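Local coordinates for ABC sugar transporter, periplasmic sugar binding protein (Legionella pneumophila subsp. pneumophila, PDB 3ROT) that probably binds carbohydrates, as the periplasmic solute-binding component of an ABC-type sugar transporter, at residues A25-E30 / M250-I255; T67-D72 / T94-K99; P88-D93 / T256-M261; Y104-G109 / L266-I271. All coordinates share one frame; numbering follows the deposited sequence.

In the fold
From the N terminus, helix 16-32 supplies the first half of contact 1, which closes only when helix 247-264 returns after the second lobe. Contact 2 joins the loops after strands 64-67 and 89-92; it is a short closure lying wholly within the span of contact 1. Contact 3, which opens on strand 89-92 between the two halves of contact 2, crosses both contacts and ends on helix 247-264, immediately after the part used by contact 1. Contact 4 opens after contact 2 has closed, crosses contacts 1 and 3, and adds the edge strand 271-272. Contacts 1, 3 and 4 fasten helix 247-264 and strand 271-272 to the first lobe, while contact 2 ties two loops at the strand ends.

Contact 1 (A25-E30 / M250-I255); sequences AKKAAE and MGYLSI
Ala25 and Gly251 meet backbone to backbone, their CA atoms 4.2 Å apart. With no side chain on Gly251, the main chains come close enough for Ala25 N to stand 3.6 Å from Gly251 C. The axes of the two short helical segments approach to 7.3 Å and cross at -39°, with their N-to-C directions broadly alike. Next to this point the apolar packing is close. Ala25 CB rests on Ile255 CG1 at 3.7 Å, while the other branch of Ile255, CG2, lies toward Ala28 and Ala29. The methyl of Ala28 enters between Ile255 and Tyr252, 4.0 Å from Ile255 CB and 3.5 Å from Tyr252 O. It also sits over one face of the Tyr252 ring in a CH-pi contact, 3.9 Å from the centroid and 14° off the normal. Helices 16-32 and 247-264 are neighbours against the six-stranded parallel sheet in one lobe of this periplasmic binding protein, and Leu36 of strand 35-39 touches Ala25, Ala29 and Ile255. Toward solvent the fit slackens. Tyr252 has CG anti to its own N (chi1 -166°), which lays the ring beside helix 25-30, and Lys27 CG reaches the ring edge at CE1, 4.1 Å away. The phenol OH is hydrogen-bonded to Glu31, to which Lys27 NZ makes only a long, weak ion pair. On this partly exposed side the second subunit also approaches, its Asp214 packing on Lys27.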
loop_
_atom_site.group_PDB
_atom_site.type_symbol
_atom_site.label_atom_id
_atom_site.label_comp_id
_atom_site.label_asym_id
_atom_site.label_seq_id
_atom_site.Cartn_x
_atom_site.Cartn_y
_atom_site.Cartn_z
ATOM N N ALA A 25 -0.194 6.299 19.236
ATOM C CA ALA A 25 0.428 7.546 19.646
ATOM C C ALA A 25 -0.632 8.650 19.778
ATOM O O ALA A 25 -0.641 9.400 20.758
ATOM C CB ALA A 25 1.491 7.947 18.634
ATOM N N LYS A 26 -1.519 8.736 18.788
ATOM C CA LYS A 26 -2.597 9.727 18.777
ATOM C C LYS A 26 -3.575 9.529 19.936
ATOM O O LYS A 26 -4.051 10.504 20.532
ATOM C CB LYS A 26 -3.352 9.659 17.442
ATOM C CG LYS A 26 -2.476 9.995 16.238
ATOM C CD LYS A 26 -3.281 10.141 14.953
ATOM C CE LYS A 26 -4.030 8.864 14.602
ATOM N NZ LYS A 26 -4.689 8.969 13.267
ATOM N N LYS A 27 -3.884 8.268 20.242
ATOM C CA LYS A 27 -4.794 7.944 21.329
ATOM C C LYS A 27 -4.178 8.402 22.655
ATOM O O LYS A 27 -4.864 8.955 23.516
ATOM C CB LYS A 27 -5.069 6.437 21.363
ATOM C CG LYS A 27 -6.125 6.038 22.377
ATOM C CD LYS A 27 -7.466 6.677 22.035
ATOM C CE LYS A 27 -8.222 7.075 23.291
ATOM N NZ LYS A 27 -8.491 5.903 24.176
ATOM N N ALA A 28 -2.880 8.165 22.812
ATOM C CA ALA A 28 -2.172 8.571 24.019
ATOM C C ALA A 28 -2.166 10.096 24.093
ATOM O O ALA A 28 -2.404 10.674 25.152
ATOM C CB ALA A 28 -0.751 8.039 23.993
ATOM N N ALA A 29 -1.903 10.743 22.961
ATOM C CA ALA A 29 -1.890 12.202 22.911
ATOM C C ALA A 29 -3.248 12.745 23.365
ATOM O O ALA A 29 -3.320 13.687 24.161
ATOM C CB ALA A 29 -1.589 12.673 21.497
ATOM N N GLU A 30 -4.318 12.139 22.858
ATOM C CA GLU A 30 -5.675 12.548 23.195
ATOM C C GLU A 30 -6.004 12.422 24.669
ATOM O O GLU A 30 -6.537 13.356 25.256
ATOM C CB GLU A 30 -6.697 11.748 22.385
ATOM C CG GLU A 30 -6.883 12.252 20.968
ATOM C CD GLU A 30 -7.893 11.434 20.182
ATOM O OE1 GLU A 30 -7.551 10.305 19.750
ATOM O OE2 GLU A 30 -9.034 11.923 20.007
HETATM N N MSE A 250 3.387 0.266 21.218
HETATM C CA MSE A 250 4.637 0.985 20.998
HETATM C C MSE A 250 4.299 2.471 20.913
HETATM O O MSE A 250 4.890 3.299 21.602
HETATM C CB MSE A 250 5.256 0.516 19.682
HETATM C CG MSE A 250 6.765 0.672 19.547
HETATM SE SE MSE A 250 7.336 -0.015 17.807
HETATM C CE MSE A 250 6.813 -1.829 17.986
ATOM N N GLY A 251 3.337 2.795 20.054
ATOM C CA GLY A 251 2.925 4.177 19.892
ATOM C C GLY A 251 2.415 4.792 21.181
ATOM O O GLY A 251 2.928 5.817 21.626
ATOM N N TYR A 252 1.414 4.155 21.782
ATOM C CA TYR A 252 0.802 4.637 23.022
ATOM C C TYR A 252 1.832 4.874 24.123
ATOM O O TYR A 252 1.911 5.959 24.707
ATOM C CB TYR A 252 -0.234 3.625 23.515
ATOM C CG TYR A 252 -1.157 4.167 24.579
ATOM C CD1 TYR A 252 -2.412 4.678 24.245
ATOM C CD2 TYR A 252 -0.748 4.236 25.912
ATOM C CE1 TYR A 252 -3.236 5.253 25.211
ATOM C CE2 TYR A 252 -1.562 4.812 26.885
ATOM C CZ TYR A 252 -2.799 5.320 26.528
ATOM O OH TYR A 252 -3.577 5.925 27.486
ATOM N N LEU A 253 2.628 3.853 24.404
ATOM C CA LEU A 253 3.626 3.954 25.445
ATOM C C LEU A 253 4.749 4.951 25.203
ATOM O O LEU A 253 5.250 5.544 26.159
ATOM C CB LEU A 253 4.214 2.572 25.754
ATOM C CG LEU A 253 3.291 1.635 26.536
ATOM C CD1 LEU A 253 4.012 0.297 26.799
ATOM C CD2 LEU A 253 2.890 2.305 27.856
ATOM N N SER A 254 5.158 5.153 23.951
ATOM C CA SER A 254 6.235 6.112 23.707
ATOM C C SER A 254 5.774 7.554 23.984
ATOM O O SER A 254 6.487 8.320 24.622
ATOM C CB SER A 254 6.790 5.975 22.278
ATOM O OG SER A 254 5.944 6.562 21.309
ATOM N N ILE A 255 4.583 7.925 23.532
ATOM C CA ILE A 255 4.100 9.286 23.795
ATOM C C ILE A 255 3.849 9.455 25.296
ATOM O O ILE A 255 4.141 10.512 25.876
ATOM C CB ILE A 255 2.783 9.594 23.015
ATOM C CG1 ILE A 255 3.064 9.655 21.508
ATOM C CG2 ILE A 255 2.180 10.915 23.485
ATOM C CD1 ILE A 255 4.200 10.601 21.134
#

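Contact 2 (T67-D72 / T94-K99); sequences TTIPSD and TRPKDK
Thr68 leads the first loop past Thr94, and one residue later Ile69 N donates to Thr94 O at 3.0 Å. The bond is somewhat bent, 144° at the hydrogen, and the donor lies above the carbonyl plane rather than on a lone pair. Ile69 then lays its side chain obliquely across Pro96, with Ile69 CB 3.7 Å from Pro96 CD. Thr94 CG2 reaches in to Pro70 CA, 3.8 Å away. After Ser71, whose OG bonds to Ala74 and Thr73 backbone nitrogens, Asp72 closes the contact. Its OD1 takes Lys97 N at 2.9 Å, an almost straight bond (175°) arriving nearly in line with the C-O bond. A water donates to the same oxygen from 2.7 Å and accepts from Asp98 N. These loops follow the C-terminal ends of strands 64-67 and 89-92; Asp72 and Thr94 also touch Ile143 of the other lobe, and a glycerol lies about 4 Å from the Thr94 side chain, consistent with a position beside the interlobe cleft. OD1 is gripped by Lys97 N directly and by the water that links it to Asp98 N, whereas OD2 stays 4.7 Å from Lys97 NZ. The carboxylate therefore holds the second loop chiefly by its main chain, with the lysine charge adding at most a distant attraction.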
loop_
_atom_site.group_PDB
_atom_site.type_symbol
_atom_site.label_atom_id
_atom_site.label_comp_id
_atom_site.label_asym_id
_atom_site.label_seq_id
_atom_site.Cartn_x
_atom_site.Cartn_y
_atom_site.Cartn_z
ATOM N N THR A 67 11.162 8.845 17.500
ATOM C CA THR A 67 11.571 8.635 16.121
ATOM C C THR A 67 12.219 7.270 15.899
ATOM O O THR A 67 12.752 6.667 16.824
ATOM C CB THR A 67 12.560 9.747 15.659
ATOM O OG1 THR A 67 12.821 9.609 14.258
ATOM C CG2 THR A 67 13.880 9.659 16.408
ATOM N N THR A 68 12.128 6.776 14.672
ATOM C CA THR A 68 12.757 5.519 14.319
ATOM C C THR A 68 14.180 5.934 13.931
ATOM O O THR A 68 14.417 7.086 13.579
ATOM C CB THR A 68 12.064 4.855 13.107
ATOM O OG1 THR A 68 12.277 5.653 11.939
ATOM C CG2 THR A 68 10.565 4.733 13.342
ATOM N N ILE A 69 15.132 5.013 14.019
ATOM C CA ILE A 69 16.505 5.322 13.665
ATOM C C ILE A 69 17.021 4.106 12.898
ATOM O O ILE A 69 17.763 3.284 13.442
ATOM C CB ILE A 69 17.359 5.579 14.937
ATOM C CG1 ILE A 69 16.612 6.535 15.876
ATOM C CG2 ILE A 69 18.723 6.171 14.546
ATOM C CD1 ILE A 69 17.351 6.870 17.186
ATOM N N PRO A 70 16.612 3.973 11.617
ATOM C CA PRO A 70 16.984 2.873 10.717
ATOM C C PRO A 70 18.377 2.938 10.099
ATOM O O PRO A 70 18.681 2.164 9.196
ATOM C CB PRO A 70 15.899 2.925 9.655
ATOM C CG PRO A 70 15.702 4.389 9.493
ATOM C CD PRO A 70 15.689 4.900 10.934
ATOM N N SER A 71 19.213 3.857 10.573
ATOM C CA SER A 71 20.570 4.003 10.053
ATOM C C SER A 71 21.548 4.312 11.182
ATOM O O SER A 71 21.219 5.051 12.113
ATOM C CB SER A 71 20.623 5.125 9.015
ATOM O OG SER A 71 21.949 5.353 8.563
ATOM N N ASP A 72 22.750 3.747 11.098
ATOM C CA ASP A 72 23.763 3.984 12.118
ATOM C C ASP A 72 24.511 5.299 11.891
ATOM O O ASP A 72 25.217 5.767 12.783
ATOM C CB ASP A 72 24.782 2.835 12.156
ATOM C CG ASP A 72 24.225 1.570 12.787
ATOM O OD1 ASP A 72 23.743 1.631 13.940
ATOM O OD2 ASP A 72 24.283 0.507 12.134
ATOM N N THR A 94 12.934 0.981 15.535
ATOM C CA THR A 94 14.293 0.620 15.150
ATOM C C THR A 94 15.266 1.525 15.874
ATOM O O THR A 94 15.028 2.731 16.000
ATOM C CB THR A 94 14.542 0.802 13.632
ATOM O OG1 THR A 94 13.521 0.130 12.887
ATOM C CG2 THR A 94 15.913 0.230 13.246
ATOM N N ARG A 95 16.364 0.944 16.340
ATOM C CA ARG A 95 17.373 1.718 17.047
ATOM C C ARG A 95 18.768 1.452 16.498
ATOM O O ARG A 95 19.024 0.399 15.916
ATOM C CB ARG A 95 17.355 1.381 18.535
ATOM C CG ARG A 95 17.735 -0.049 18.849
ATOM C CD ARG A 95 18.133 -0.161 20.296
ATOM N NE ARG A 95 17.972 -1.507 20.829
ATOM C CZ ARG A 95 18.046 -1.800 22.127
ATOM N NH1 ARG A 95 18.282 -0.835 23.012
ATOM N NH2 ARG A 95 17.870 -3.049 22.548
ATOM N N PRO A 96 19.690 2.410 16.685
ATOM C CA PRO A 96 21.073 2.291 16.215
ATOM C C PRO A 96 21.882 1.364 17.121
ATOM O O PRO A 96 21.477 1.074 18.244
ATOM C CB PRO A 96 21.570 3.730 16.275
ATOM C CG PRO A 96 20.903 4.235 17.521
ATOM C CD PRO A 96 19.480 3.698 17.370
ATOM N N LYS A 97 23.033 0.911 16.646
ATOM C CA LYS A 97 23.863 0.023 17.455
ATOM C C LYS A 97 24.641 0.775 18.546
ATOM O O LYS A 97 24.845 0.258 19.643
ATOM C CB LYS A 97 24.847 -0.751 16.564
ATOM C CG LYS A 97 25.940 0.110 15.950
ATOM C CD LYS A 97 27.084 -0.733 15.381
ATOM C CE LYS A 97 26.648 -1.545 14.163
ATOM N NZ LYS A 97 27.766 -2.356 13.579
ATOM N N ASP A 98 25.057 2.001 18.255
ATOM C CA ASP A 98 25.840 2.772 19.214
ATOM C C ASP A 98 25.219 4.111 19.583
ATOM O O ASP A 98 25.271 5.065 18.807
ATOM C CB ASP A 98 27.245 2.978 18.647
ATOM C CG ASP A 98 28.094 3.907 19.489
ATOM O OD1 ASP A 98 27.871 4.005 20.716
ATOM O OD2 ASP A 98 29.007 4.528 18.914
ATOM N N LYS A 99 24.651 4.189 20.782
ATOM C CA LYS A 99 24.013 5.425 21.211
ATOM C C LYS A 99 24.956 6.531 21.667
ATOM O O LYS A 99 24.500 7.629 22.011
ATOM C CB LYS A 99 22.965 5.155 22.300
ATOM C CG LYS A 99 23.447 4.343 23.482
ATOM C CD LYS A 99 22.555 4.593 24.700
ATOM C CE LYS A 99 21.075 4.445 24.380
ATOM N NZ LYS A 99 20.227 4.972 25.487
HETATM O O HOH W 1 25.329 3.055 15.538
#

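Contact 3 (P88-D93 / T256-M261); sequences PVIAVD and TQLVLM
Pro88 and Leu258 mark the nearest backbone approach, 7.5 Å between their CA atoms, a spacing bridged entirely by side chains as strand 89-92 passes helix 247-264. This is the layered alpha/beta arrangement of a periplasmic binding protein lobe, in which a helix packs on one face of a parallel sheet. The strand is central in that sheet: Ile90 makes backbone hydrogen bonds to Ile65 and Thr67 of its neighbour, and its side chain faces the helix. Ile90 CG1 stands anti to the carbonyl carbon (chi1 -75°) and CD1 continues the chain almost fully extended (chi2 -177°), which carries the terminal methyl up to the helix. There the side chains of Ile90 and Leu258 run antiparallel alongside each other, and Ile90 CD1 presses on Leu258 CD2 at 3.5 Å, tighter than a usual carbon-carbon contact. The same Ile90 methyl also meets Gln257 CB at 4.1 Å. Beyond that carbon the polar end of Gln257 belongs to another partner, since NE2 donates to Val269 O in the segment leading to the edge strand. Leu258 CD2 also reaches Pro88 CB, 4.2 Å away. At the more exposed end, Met261, a selenomethionine, runs out in an extended chain to the proline ring, setting its SE 3.7 Å from Pro88 CB and 4.0 Å from Pro88 CG.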
loop_
_atom_site.group_PDB
_atom_site.type_symbol
_atom_site.label_atom_id
_atom_site.label_comp_id
_atom_site.label_asym_id
_atom_site.label_seq_id
_atom_site.Cartn_x
_atom_site.Cartn_y
_atom_site.Cartn_z
ATOM N N PRO A 88 14.183 15.979 24.611
ATOM C CA PRO A 88 14.152 14.530 24.818
ATOM C C PRO A 88 13.831 13.780 23.533
ATOM O O PRO A 88 12.920 14.159 22.800
ATOM C CB PRO A 88 13.048 14.349 25.859
ATOM C CG PRO A 88 12.983 15.680 26.548
ATOM C CD PRO A 88 13.141 16.642 25.410
ATOM N N VAL A 89 14.581 12.721 23.262
ATOM C CA VAL A 89 14.337 11.919 22.076
ATOM C C VAL A 89 14.243 10.452 22.462
ATOM O O VAL A 89 15.116 9.923 23.143
ATOM C CB VAL A 89 15.449 12.084 21.028
ATOM C CG1 VAL A 89 15.118 11.254 19.800
ATOM C CG2 VAL A 89 15.590 13.552 20.650
ATOM N N ILE A 90 13.157 9.813 22.043
ATOM C CA ILE A 90 12.936 8.404 22.323
ATOM C C ILE A 90 12.974 7.643 21.008
ATOM O O ILE A 90 12.417 8.092 20.010
ATOM C CB ILE A 90 11.570 8.188 23.028
ATOM C CG1 ILE A 90 11.676 8.641 24.487
ATOM C CG2 ILE A 90 11.154 6.722 22.963
ATOM C CD1 ILE A 90 10.405 8.414 25.290
ATOM N N ALA A 91 13.661 6.507 20.993
ATOM C CA ALA A 91 13.746 5.714 19.775
ATOM C C ALA A 91 12.632 4.670 19.787
ATOM O O ALA A 91 12.392 4.021 20.802
ATOM C CB ALA A 91 15.110 5.027 19.678
ATOM N N VAL A 92 11.949 4.529 18.658
ATOM C CA VAL A 92 10.884 3.551 18.534
ATOM C C VAL A 92 11.052 2.726 17.263
ATOM O O VAL A 92 11.593 3.211 16.258
ATOM C CB VAL A 92 9.496 4.234 18.510
ATOM C CG1 VAL A 92 9.281 5.020 19.787
ATOM C CG2 VAL A 92 9.391 5.147 17.303
ATOM N N ASP A 93 10.606 1.475 17.333
ATOM C CA ASP A 93 10.643 0.539 16.213
ATOM C C ASP A 93 12.034 0.055 15.835
ATOM O O ASP A 93 12.285 -1.138 15.810
ATOM C CB ASP A 93 9.960 1.162 14.993
ATOM C CG ASP A 93 10.001 0.257 13.773
ATOM O OD1 ASP A 93 9.265 -0.754 13.746
ATOM O OD2 ASP A 93 10.777 0.565 12.848
ATOM N N THR A 256 3.318 8.405 25.921
ATOM C CA THR A 256 3.031 8.431 27.352
ATOM C C THR A 256 4.287 8.716 28.169
ATOM O O THR A 256 4.260 9.526 29.094
ATOM C CB THR A 256 2.400 7.089 27.827
ATOM O OG1 THR A 256 1.115 6.930 27.223
ATOM C CG2 THR A 256 2.236 7.061 29.352
ATOM N N GLN A 257 5.394 8.066 27.832
ATOM C CA GLN A 257 6.626 8.296 28.581
ATOM C C GLN A 257 7.183 9.697 28.363
ATOM O O GLN A 257 7.689 10.320 29.302
ATOM C CB GLN A 257 7.704 7.268 28.211
ATOM C CG GLN A 257 7.357 5.830 28.581
ATOM C CD GLN A 257 8.583 5.012 28.953
ATOM O OE1 GLN A 257 9.084 5.095 30.077
ATOM N NE2 GLN A 257 9.080 4.227 28.004
ATOM N N LEU A 258 7.103 10.190 27.130
ATOM C CA LEU A 258 7.612 11.518 26.843
ATOM C C LEU A 258 6.870 12.533 27.694
ATOM O O LEU A 258 7.479 13.459 28.221
ATOM C CB LEU A 258 7.452 11.859 25.353
ATOM C CG LEU A 258 8.483 11.261 24.389
ATOM C CD1 LEU A 258 8.092 11.580 22.957
ATOM C CD2 LEU A 258 9.867 11.817 24.707
ATOM N N VAL A 259 5.561 12.341 27.841
ATOM C CA VAL A 259 4.733 13.249 28.627
ATOM C C VAL A 259 4.997 13.130 30.128
ATOM O O VAL A 259 5.194 14.143 30.798
ATOM C CB VAL A 259 3.226 13.013 28.357
ATOM C CG1 VAL A 259 2.376 13.882 29.296
ATOM C CG2 VAL A 259 2.903 13.336 26.904
ATOM N N LEU A 260 5.006 11.901 30.648
ATOM C CA LEU A 260 5.258 11.669 32.070
ATOM C C LEU A 260 6.599 12.279 32.450
ATOM O O LEU A 260 6.806 12.734 33.573
ATOM C CB LEU A 260 5.275 10.166 32.381
ATOM C CG LEU A 260 3.951 9.397 32.280
ATOM C CD1 LEU A 260 4.203 7.901 32.477
ATOM C CD2 LEU A 260 2.974 9.914 33.317
HETATM N N MSE A 261 7.512 12.281 31.493
HETATM C CA MSE A 261 8.836 12.823 31.707
HETATM C C MSE A 261 8.776 14.340 31.910
HETATM O O MSE A 261 9.407 14.876 32.818
HETATM C CB MSE A 261 9.719 12.474 30.512
HETATM C CG MSE A 261 11.125 12.991 30.613
HETATM SE SE MSE A 261 12.123 12.637 28.994
HETATM C CE MSE A 261 13.887 12.692 29.794
#

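Contact 4 (Y104-G109 / L266-I271); sequences YLVFLG and LNPVNI
Leu108 and Ile271 pair as a parallel beta bridge, their CA atoms 4.7 Å apart, where the short strand 271-272 joins strand 107-109 and forms the edge of the six-stranded parallel sheet in this lobe. The two side chains run alongside each other toward helix 247-264, with Leu108 CD2 against Ile271 CD1 at 3.9 Å. Upstream of the bridge the fit is one of knob and hollow. The ring of Pro268 fits against Leu105 and Val106 at once: Pro268 CG touches Leu105 CD1 at 4.0 Å, and Pro268 CB touches Val106 CG2 at 3.9 Å. Val106 answers with its own bump. Its CG1, anti to the carbonyl carbon (chi1 -64°), packs against the opposite backbone, 3.3 Å from Pro268 O and close to the carbonyl carbon of Val269. Phe107 turns its ring the other way, toward Ala91 and Arg95, and contributes mainly backbone: its O accepts from Ile271 N at 3.0 Å. At the bridge Ile271 O receives a CA-H...O contact from Leu108 CA and, from the next residue, a hydrogen bond from Gly109 N, 3.1 Å long and arriving nearly along the C=O axis.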
loop_
_atom_site.group_PDB
_atom_site.type_symbol
_atom_site.label_atom_id
_atom_site.label_comp_id
_atom_site.label_asym_id
_atom_site.label_seq_id
_atom_site.Cartn_x
_atom_site.Cartn_y
_atom_site.Cartn_z
ATOM N N TYR A 104 19.972 8.954 22.310
ATOM C CA TYR A 104 18.524 8.908 22.458
ATOM C C TYR A 104 18.355 8.377 23.876
ATOM O O TYR A 104 19.254 7.719 24.399
ATOM C CB TYR A 104 17.862 8.005 21.396
ATOM C CG TYR A 104 18.199 6.526 21.459
ATOM C CD1 TYR A 104 17.538 5.680 22.348
ATOM C CD2 TYR A 104 19.198 5.983 20.652
ATOM C CE1 TYR A 104 17.862 4.340 22.442
ATOM C CE2 TYR A 104 19.533 4.639 20.738
ATOM C CZ TYR A 104 18.861 3.824 21.640
ATOM O OH TYR A 104 19.198 2.505 21.768
ATOM N N LEU A 105 17.229 8.680 24.513
ATOM C CA LEU A 105 17.019 8.250 25.888
ATOM C C LEU A 105 16.765 6.757 26.044
ATOM O O LEU A 105 17.581 6.036 26.632
ATOM C CB LEU A 105 15.875 9.051 26.510
ATOM C CG LEU A 105 16.139 10.553 26.676
ATOM C CD1 LEU A 105 14.863 11.232 27.128
ATOM C CD2 LEU A 105 17.260 10.796 27.690
ATOM N N VAL A 106 15.642 6.295 25.508
ATOM C CA VAL A 106 15.276 4.886 25.603
ATOM C C VAL A 106 14.694 4.384 24.290
ATOM O O VAL A 106 14.407 5.170 23.386
ATOM C CB VAL A 106 14.247 4.660 26.721
ATOM C CG1 VAL A 106 14.875 5.009 28.072
ATOM C CG2 VAL A 106 13.016 5.528 26.469
ATOM N N PHE A 107 14.519 3.072 24.205
ATOM C CA PHE A 107 13.989 2.433 23.010
ATOM C C PHE A 107 12.759 1.586 23.313
ATOM O O PHE A 107 12.782 0.738 24.208
ATOM C CB PHE A 107 15.069 1.542 22.386
ATOM C CG PHE A 107 14.575 0.682 21.254
ATOM C CD1 PHE A 107 14.170 1.251 20.053
ATOM C CD2 PHE A 107 14.544 -0.701 21.383
ATOM C CE1 PHE A 107 13.745 0.456 18.994
ATOM C CE2 PHE A 107 14.117 -1.511 20.329
ATOM C CZ PHE A 107 13.718 -0.927 19.131
ATOM N N LEU A 108 11.694 1.831 22.559
ATOM C CA LEU A 108 10.457 1.072 22.669
ATOM C C LEU A 108 10.290 0.342 21.343
ATOM O O LEU A 108 10.191 0.966 20.293
ATOM C CB LEU A 108 9.247 1.975 22.880
ATOM C CG LEU A 108 9.082 2.626 24.251
ATOM C CD1 LEU A 108 9.688 4.010 24.230
ATOM C CD2 LEU A 108 7.593 2.703 24.594
ATOM N N GLY A 109 10.263 -0.978 21.402
ATOM C CA GLY A 109 10.111 -1.776 20.199
ATOM C C GLY A 109 10.536 -3.174 20.559
ATOM O O GLY A 109 10.655 -3.505 21.742
ATOM N N LEU A 266 10.146 12.379 35.566
ATOM C CA LEU A 266 10.467 10.958 35.636
ATOM C C LEU A 266 11.421 10.625 34.504
ATOM O O LEU A 266 11.474 11.332 33.499
ATOM C CB LEU A 266 9.196 10.115 35.490
ATOM C CG LEU A 266 8.227 10.195 36.666
ATOM C CD1 LEU A 266 6.958 9.415 36.363
ATOM C CD2 LEU A 266 8.921 9.644 37.905
ATOM N N ASN A 267 12.173 9.549 34.679
ATOM C CA ASN A 267 13.117 9.088 33.673
ATOM C C ASN A 267 12.434 7.969 32.890
ATOM O O ASN A 267 11.981 6.984 33.479
ATOM C CB ASN A 267 14.375 8.546 34.349
ATOM C CG ASN A 267 15.170 9.632 35.059
ATOM O OD1 ASN A 267 15.878 9.362 36.030
ATOM N ND2 ASN A 267 15.066 10.859 34.568
ATOM N N PRO A 268 12.315 8.122 31.558
ATOM C CA PRO A 268 11.672 7.072 30.769
ATOM C C PRO A 268 12.545 5.824 30.752
ATOM O O PRO A 268 13.746 5.898 31.012
ATOM C CB PRO A 268 11.522 7.712 29.388
ATOM C CG PRO A 268 12.627 8.699 29.343
ATOM C CD PRO A 268 12.609 9.299 30.726
ATOM N N VAL A 269 11.936 4.684 30.454
ATOM C CA VAL A 269 12.678 3.438 30.416
ATOM C C VAL A 269 12.488 2.675 29.102
ATOM O O VAL A 269 11.516 2.909 28.361
ATOM C CB VAL A 269 12.284 2.538 31.602
ATOM C CG1 VAL A 269 12.588 3.259 32.910
ATOM C CG2 VAL A 269 10.813 2.173 31.533
ATOM N N ASN A 270 13.442 1.788 28.813
ATOM C CA ASN A 270 13.406 0.963 27.612
ATOM C C ASN A 270 12.255 -0.018 27.793
ATOM O O ASN A 270 12.006 -0.481 28.898
ATOM C CB ASN A 270 14.710 0.167 27.451
ATOM C CG ASN A 270 15.923 1.050 27.223
ATOM O OD1 ASN A 270 16.867 1.042 28.022
ATOM N ND2 ASN A 270 15.914 1.809 26.135
ATOM N N ILE A 271 11.556 -0.334 26.710
ATOM C CA ILE A 271 10.448 -1.273 26.782
ATOM C C ILE A 271 10.382 -2.174 25.557
ATOM O O ILE A 271 10.199 -1.685 24.444
ATOM C CB ILE A 271 9.088 -0.552 26.884
ATOM C CG1 ILE A 271 9.033 0.298 28.149
ATOM C CG2 ILE A 271 7.948 -1.575 26.903
ATOM C CD1 ILE A 271 7.805 1.179 28.199
#